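Local coordinates for nitrate transport protein (Xanthomonas axonopodis pv. citri, PDB 3KSX), which probably captures alkanesulfonates in the periplasm for delivery to an ABC-type importer, and is here bound to the sulfonate buffer MOPS, at residues N144-V149 and L155-I160; S121-V126 and K130-A135. All blocks are in the same frame, centred on the assembly; numbering follows the deposited sequence.

Contact 1: N144-V149 and L155-I160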
loop_
_atom_site.group_PDB
_atom_site.type_symbol
_atom_site.label_atom_id
_atom_site.label_comp_id
_atom_site.label_asym_id
_atom_site.label_seq_id
_atom_site.Cartn_x
_atom_site.Cartn_y
_atom_site.Cartn_z
ATOM N N ASN A 144 3.783 -0.359 9.976
ATOM C CA ASN A 144 2.687 -0.636 10.940
ATOM C C ASN A 144 2.481 -2.166 11.230
ATOM O O ASN A 144 2.266 -2.592 12.403
ATOM C CB ASN A 144 1.354 0.001 10.477
ATOM C CG ASN A 144 0.218 -0.318 11.429
ATOM O OD1 ASN A 144 0.268 0.083 12.600
ATOM N ND2 ASN A 144 -0.814 -1.023 10.943
ATOM N N LEU A 145 2.536 -3.019 10.186
ATOM C CA LEU A 145 2.490 -4.482 10.409
ATOM C C LEU A 145 3.575 -4.925 11.412
ATOM O O LEU A 145 3.279 -5.662 12.385
ATOM C CB LEU A 145 2.710 -5.256 9.113
ATOM C CG LEU A 145 2.859 -6.774 9.337
ATOM C CD1 LEU A 145 1.416 -7.257 9.420
ATOM C CD2 LEU A 145 3.581 -7.452 8.189
ATOM N N LEU A 146 4.819 -4.462 11.195
ATOM C CA LEU A 146 5.905 -4.811 12.086
ATOM C C LEU A 146 5.682 -4.338 13.517
ATOM O O LEU A 146 5.841 -5.105 14.456
ATOM C CB LEU A 146 7.235 -4.305 11.507
ATOM C CG LEU A 146 8.551 -4.757 12.066
ATOM C CD1 LEU A 146 8.660 -6.270 12.170
ATOM C CD2 LEU A 146 9.663 -4.157 11.163
ATOM N N LEU A 147 5.457 -3.038 13.732
ATOM C CA LEU A 147 4.994 -2.557 15.011
ATOM C C LEU A 147 3.954 -3.397 15.736
ATOM O O LEU A 147 4.160 -3.757 16.923
ATOM C CB LEU A 147 4.517 -1.093 14.853
ATOM C CG LEU A 147 3.945 -0.440 16.086
ATOM C CD1 LEU A 147 5.055 -0.305 17.121
ATOM C CD2 LEU A 147 3.376 0.941 15.741
ATOM N N ARG A 148 2.863 -3.746 15.057
ATOM C CA ARG A 148 1.749 -4.387 15.699
ATOM C C ARG A 148 2.085 -5.867 15.992
ATOM O O ARG A 148 1.702 -6.392 17.041
ATOM C CB ARG A 148 0.504 -4.380 14.786
ATOM C CG ARG A 148 -0.151 -2.970 14.417
ATOM C CD ARG A 148 -0.922 -2.260 15.517
ATOM N NE ARG A 148 -1.724 -3.240 16.253
ATOM C CZ ARG A 148 -2.883 -3.761 15.827
ATOM N NH1 ARG A 148 -3.404 -3.377 14.653
ATOM N NH2 ARG A 148 -3.465 -4.701 16.553
ATOM N N VAL A 149 2.838 -6.520 15.114
ATOM C CA VAL A 149 3.210 -7.938 15.331
ATOM C C VAL A 149 4.195 -8.045 16.498
ATOM O O VAL A 149 4.009 -8.869 17.397
ATOM C CB VAL A 149 3.749 -8.554 14.015
ATOM C CG1 VAL A 149 4.424 -9.884 14.217
ATOM C CG2 VAL A 149 2.619 -8.775 13.058
ATOM N N LEU A 155 7.664 -6.973 21.925
ATOM C CA LEU A 155 8.837 -6.313 21.362
ATOM C C LEU A 155 8.455 -4.940 20.830
ATOM O O LEU A 155 7.342 -4.764 20.395
ATOM C CB LEU A 155 9.425 -7.159 20.209
ATOM C CG LEU A 155 10.090 -8.463 20.651
ATOM C CD1 LEU A 155 10.414 -9.364 19.430
ATOM C CD2 LEU A 155 11.335 -8.171 21.427
ATOM N N SER A 156 9.337 -3.964 20.899
ATOM C CA SER A 156 8.968 -2.724 20.238
ATOM C C SER A 156 9.919 -2.493 19.087
ATOM O O SER A 156 10.882 -3.253 18.877
ATOM C CB SER A 156 9.026 -1.528 21.197
ATOM O OG SER A 156 10.371 -1.352 21.587
ATOM N N MET A 157 9.698 -1.372 18.399
ATOM C CA MET A 157 10.561 -0.981 17.333
ATOM C C MET A 157 11.978 -0.745 17.872
ATOM O O MET A 157 12.959 -0.898 17.135
ATOM C CB MET A 157 10.028 0.272 16.590
ATOM C CG MET A 157 8.651 0.004 15.923
ATOM S SD MET A 157 8.719 -1.270 14.654
ATOM C CE MET A 157 10.052 -0.610 13.680
ATOM N N ARG A 158 12.133 -0.409 19.145
ATOM C CA ARG A 158 13.500 -0.235 19.652
ATOM C C ARG A 158 14.184 -1.552 19.994
ATOM O O ARG A 158 15.324 -1.527 20.432
ATOM C CB ARG A 158 13.592 0.775 20.806
ATOM C CG ARG A 158 12.649 0.562 21.988
ATOM C CD ARG A 158 12.280 1.909 22.799
ATOM N NE ARG A 158 10.927 1.811 23.378
ATOM C CZ ARG A 158 10.427 0.721 23.981
ATOM N NH1 ARG A 158 11.191 -0.367 24.177
ATOM N NH2 ARG A 158 9.150 0.714 24.411
ATOM N N ASP A 159 13.483 -2.684 19.846
ATOM C CA ASP A 159 14.104 -3.985 20.151
ATOM C C ASP A 159 14.696 -4.649 18.908
ATOM O O ASP A 159 15.249 -5.762 18.966
ATOM C CB ASP A 159 13.086 -4.926 20.785
ATOM C CG ASP A 159 12.582 -4.440 22.112
ATOM O OD1 ASP A 159 13.404 -3.980 22.924
ATOM O OD2 ASP A 159 11.353 -4.504 22.369
ATOM N N ILE A 160 14.506 -4.000 17.761
ATOM C CA ILE A 160 14.920 -4.575 16.462
ATOM C C ILE A 160 15.749 -3.496 15.789
ATOM O O ILE A 160 15.684 -2.336 16.195
ATOM C CB ILE A 160 13.756 -5.108 15.593
ATOM C CG1 ILE A 160 12.755 -4.020 15.194
ATOM C CG2 ILE A 160 12.931 -6.188 16.339
ATOM C CD1 ILE A 160 13.174 -3.203 14.029
HETATM O O HOH W 1 5.920 -2.970 18.845
#
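A single water joins L147 and L155 through their backbone carbonyls, donating to L147 O at 2.7 Å and to L155 O at 2.8 Å. It is the polar link between the helical segment 144-149 and the chain that turns back after it, since no direct hydrogen bond spans the two. Beside this bridge the contact is apolar and centres on M157. Its chain is bent at chi2 (-63°) and again at chi3, which folds the thioether back over the helix and brings SD to 3.8 Å from L147 N. The leucine and methionine side chains meet nearly at right angles, L147 CD1 lying 3.8 Å from M157 CG. L146 adds a looser touch, with its CG 4.3 Å from M157 SD. The short 3-10 turn 157-159 that carries the methionine is pinned from within. S156 N donates to D159 OD2 at 2.6 Å, reaching the anti side of the carboxylate from 31° out of its plane, while S156 OG accepts from R158 N at 3.2 Å in an ST turn. Segment 155-160 is the return limb of a beta-alpha-beta crossover, in which helix 141-152 joins the parallel neighbours 133-136 and 161-164. Strand 133-136 also packs on the helix, F136 touching both L146 and M157, and L147 reaches L293 and F294 of helix 281-296.

Contact 2: S121-V126 and K130-A135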
loop_
_atom_site.group_PDB
_atom_site.type_symbol
_atom_site.label_atom_id
_atom_site.label_comp_id
_atom_site.label_asym_id
_atom_site.label_seq_id
_atom_site.Cartn_x
_atom_site.Cartn_y
_atom_site.Cartn_z
ATOM N N SER A 121 17.054 -19.650 7.623
ATOM C CA SER A 121 17.141 -19.065 8.933
ATOM C C SER A 121 16.701 -19.931 10.097
ATOM O O SER A 121 15.770 -20.782 9.967
ATOM C CB SER A 121 16.257 -17.789 8.852
ATOM O OG SER A 121 15.836 -17.398 10.072
ATOM N N ALA A 122 17.313 -19.685 11.255
ATOM C CA ALA A 122 16.849 -20.274 12.526
ATOM C C ALA A 122 15.661 -19.541 13.124
ATOM O O ALA A 122 15.163 -19.947 14.220
ATOM C CB ALA A 122 17.978 -20.255 13.575
ATOM N N LEU A 123 15.182 -18.470 12.478
ATOM C CA LEU A 123 14.060 -17.723 13.092
ATOM C C LEU A 123 12.745 -18.392 12.809
ATOM O O LEU A 123 12.466 -18.682 11.658
ATOM C CB LEU A 123 14.013 -16.246 12.595
ATOM C CG LEU A 123 15.329 -15.519 12.600
ATOM C CD1 LEU A 123 15.089 -14.075 12.086
ATOM C CD2 LEU A 123 16.022 -15.547 13.987
ATOM N N ARG A 124 11.937 -18.650 13.853
ATOM C CA ARG A 124 10.661 -19.381 13.651
ATOM C C ARG A 124 9.459 -18.792 14.335
ATOM O O ARG A 124 8.313 -19.195 14.065
ATOM C CB ARG A 124 10.791 -20.870 14.059
ATOM C CG ARG A 124 11.536 -21.559 12.952
ATOM C CD ARG A 124 11.519 -23.072 12.884
ATOM N NE ARG A 124 12.525 -23.294 11.862
ATOM C CZ ARG A 124 13.851 -23.206 12.074
ATOM N NH1 ARG A 124 14.375 -23.008 13.310
ATOM N NH2 ARG A 124 14.656 -23.350 11.039
ATOM N N THR A 125 9.739 -17.856 15.222
ATOM C CA THR A 125 8.673 -17.152 15.887
ATOM C C THR A 125 8.979 -15.637 15.867
ATOM O O THR A 125 10.148 -15.215 15.676
ATOM C CB THR A 125 8.514 -17.623 17.350
ATOM O OG1 THR A 125 9.647 -17.187 18.089
ATOM C CG2 THR A 125 8.390 -19.170 17.466
ATOM N N VAL A 126 7.937 -14.850 16.122
ATOM C CA VAL A 126 8.115 -13.396 16.242
ATOM C C VAL A 126 9.104 -13.073 17.359
ATOM O O VAL A 126 9.917 -12.181 17.202
ATOM C CB VAL A 126 6.758 -12.675 16.399
ATOM C CG1 VAL A 126 6.980 -11.168 16.642
ATOM C CG2 VAL A 126 5.873 -12.861 15.179
ATOM N N LYS A 130 13.809 -10.405 18.196
ATOM C CA LYS A 130 14.525 -9.490 19.098
ATOM C C LYS A 130 15.987 -9.433 18.645
ATOM O O LYS A 130 16.671 -10.479 18.444
ATOM C CB LYS A 130 14.454 -9.947 20.567
ATOM C CG LYS A 130 15.254 -9.031 21.532
ATOM C CD LYS A 130 15.231 -9.632 22.957
ATOM C CE LYS A 130 16.042 -8.814 23.987
ATOM N NZ LYS A 130 17.224 -8.058 23.439
ATOM N N GLY A 131 16.483 -8.210 18.495
ATOM C CA GLY A 131 17.886 -7.998 18.189
ATOM C C GLY A 131 18.309 -8.207 16.759
ATOM O O GLY A 131 19.523 -8.088 16.434
ATOM N N LYS A 132 17.347 -8.392 15.864
ATOM C CA LYS A 132 17.639 -8.690 14.466
ATOM C C LYS A 132 17.424 -7.462 13.541
ATOM O O LYS A 132 16.689 -6.538 13.889
ATOM C CB LYS A 132 16.761 -9.828 13.975
ATOM C CG LYS A 132 16.811 -11.096 14.786
ATOM C CD LYS A 132 18.113 -11.763 14.680
ATOM C CE LYS A 132 17.980 -13.052 15.449
ATOM N NZ LYS A 132 19.148 -13.272 16.294
ATOM N N ARG A 133 18.060 -7.519 12.372
ATOM C CA ARG A 133 18.052 -6.467 11.353
ATOM C C ARG A 133 16.897 -6.791 10.436
ATOM O O ARG A 133 16.886 -7.825 9.795
ATOM C CB ARG A 133 19.337 -6.539 10.558
ATOM C CG ARG A 133 20.466 -5.990 11.303
ATOM C CD ARG A 133 21.646 -5.915 10.414
ATOM N NE ARG A 133 22.594 -5.147 11.206
ATOM C CZ ARG A 133 23.576 -4.396 10.724
ATOM N NH1 ARG A 133 23.781 -4.294 9.403
ATOM N NH2 ARG A 133 24.350 -3.740 11.593
ATOM N N ILE A 134 15.916 -5.906 10.448
ATOM C CA ILE A 134 14.681 -6.091 9.683
ATOM C C ILE A 134 14.518 -4.981 8.645
ATOM O O ILE A 134 14.416 -3.789 9.012
ATOM C CB ILE A 134 13.495 -6.115 10.624
ATOM C CG1 ILE A 134 13.747 -7.046 11.844
ATOM C CG2 ILE A 134 12.226 -6.460 9.884
ATOM C CD1 ILE A 134 12.488 -7.169 12.711
ATOM N N ALA A 135 14.486 -5.344 7.372
ATOM C CA ALA A 135 14.306 -4.442 6.218
ATOM C C ALA A 135 12.812 -4.117 6.063
ATOM O O ALA A 135 11.947 -5.019 6.152
ATOM C CB ALA A 135 14.732 -5.183 4.932
#
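K130 opens the second segment close to V126, but K130 N stays 4.4 Å from V126 O, too long for a hydrogen bond, and its extended side chain leads away from the 121-126 loop. At G131 the backbone turns with a positive phi (79°), and the next residue, K132, makes the main side-chain contact. Here the two side chains run past each other in opposite directions: K132 CE comes to 3.5 Å from L123 CD2, a tight carbon-carbon approach. K132 CG is anti to its own carbonyl carbon, and a bend at chi2 (-68°) then swings the aliphatic chain alongside the leucine. S121 OG accepts from L123 N at 2.7 Å and 163° in an ST turn, which fixes the backbone that carries the leucine. In the same loop L123 O accepts from R199 NH1, and D128 OD2 from both R124 N and T125 N. Farther along, the segment enters strand 133-136, where R133 N bonds to D180 OD2 and I134 packs on I160. Residues 121-135 thus form the surface connection from strand 113-118 into a strand that lies between 161-164 and 181-185. No hydrogen bond or salt bridge crosses this contact: a leucine methyl meets the carbon chain of a lysine by van der Waals forces, so K132 serves here through its methylenes, and the polar bonds of the two backbones go to other partners.

How the contacts relate
Contact 1 is mostly buried and contact 2 lies at the surface, yet both belong to the same beta-alpha-beta unit of one of the protein's two mixed sheets, since strand 133-136 leads directly into helix 141-152. They meet where D159 O probably accepts from G131 N at 2.8 Å, and V149 CG1 packs against V126 CG2 at 3.4 Å. L146 of the helix also rests on I134 of the strand. Their chemistry follows their depth: contact 1 combines leucines and a methionine with a bridging water, whereas contact 2 has one aliphatic touch that includes a lysine. Both carry an ST turn in the loop that follows a regular element.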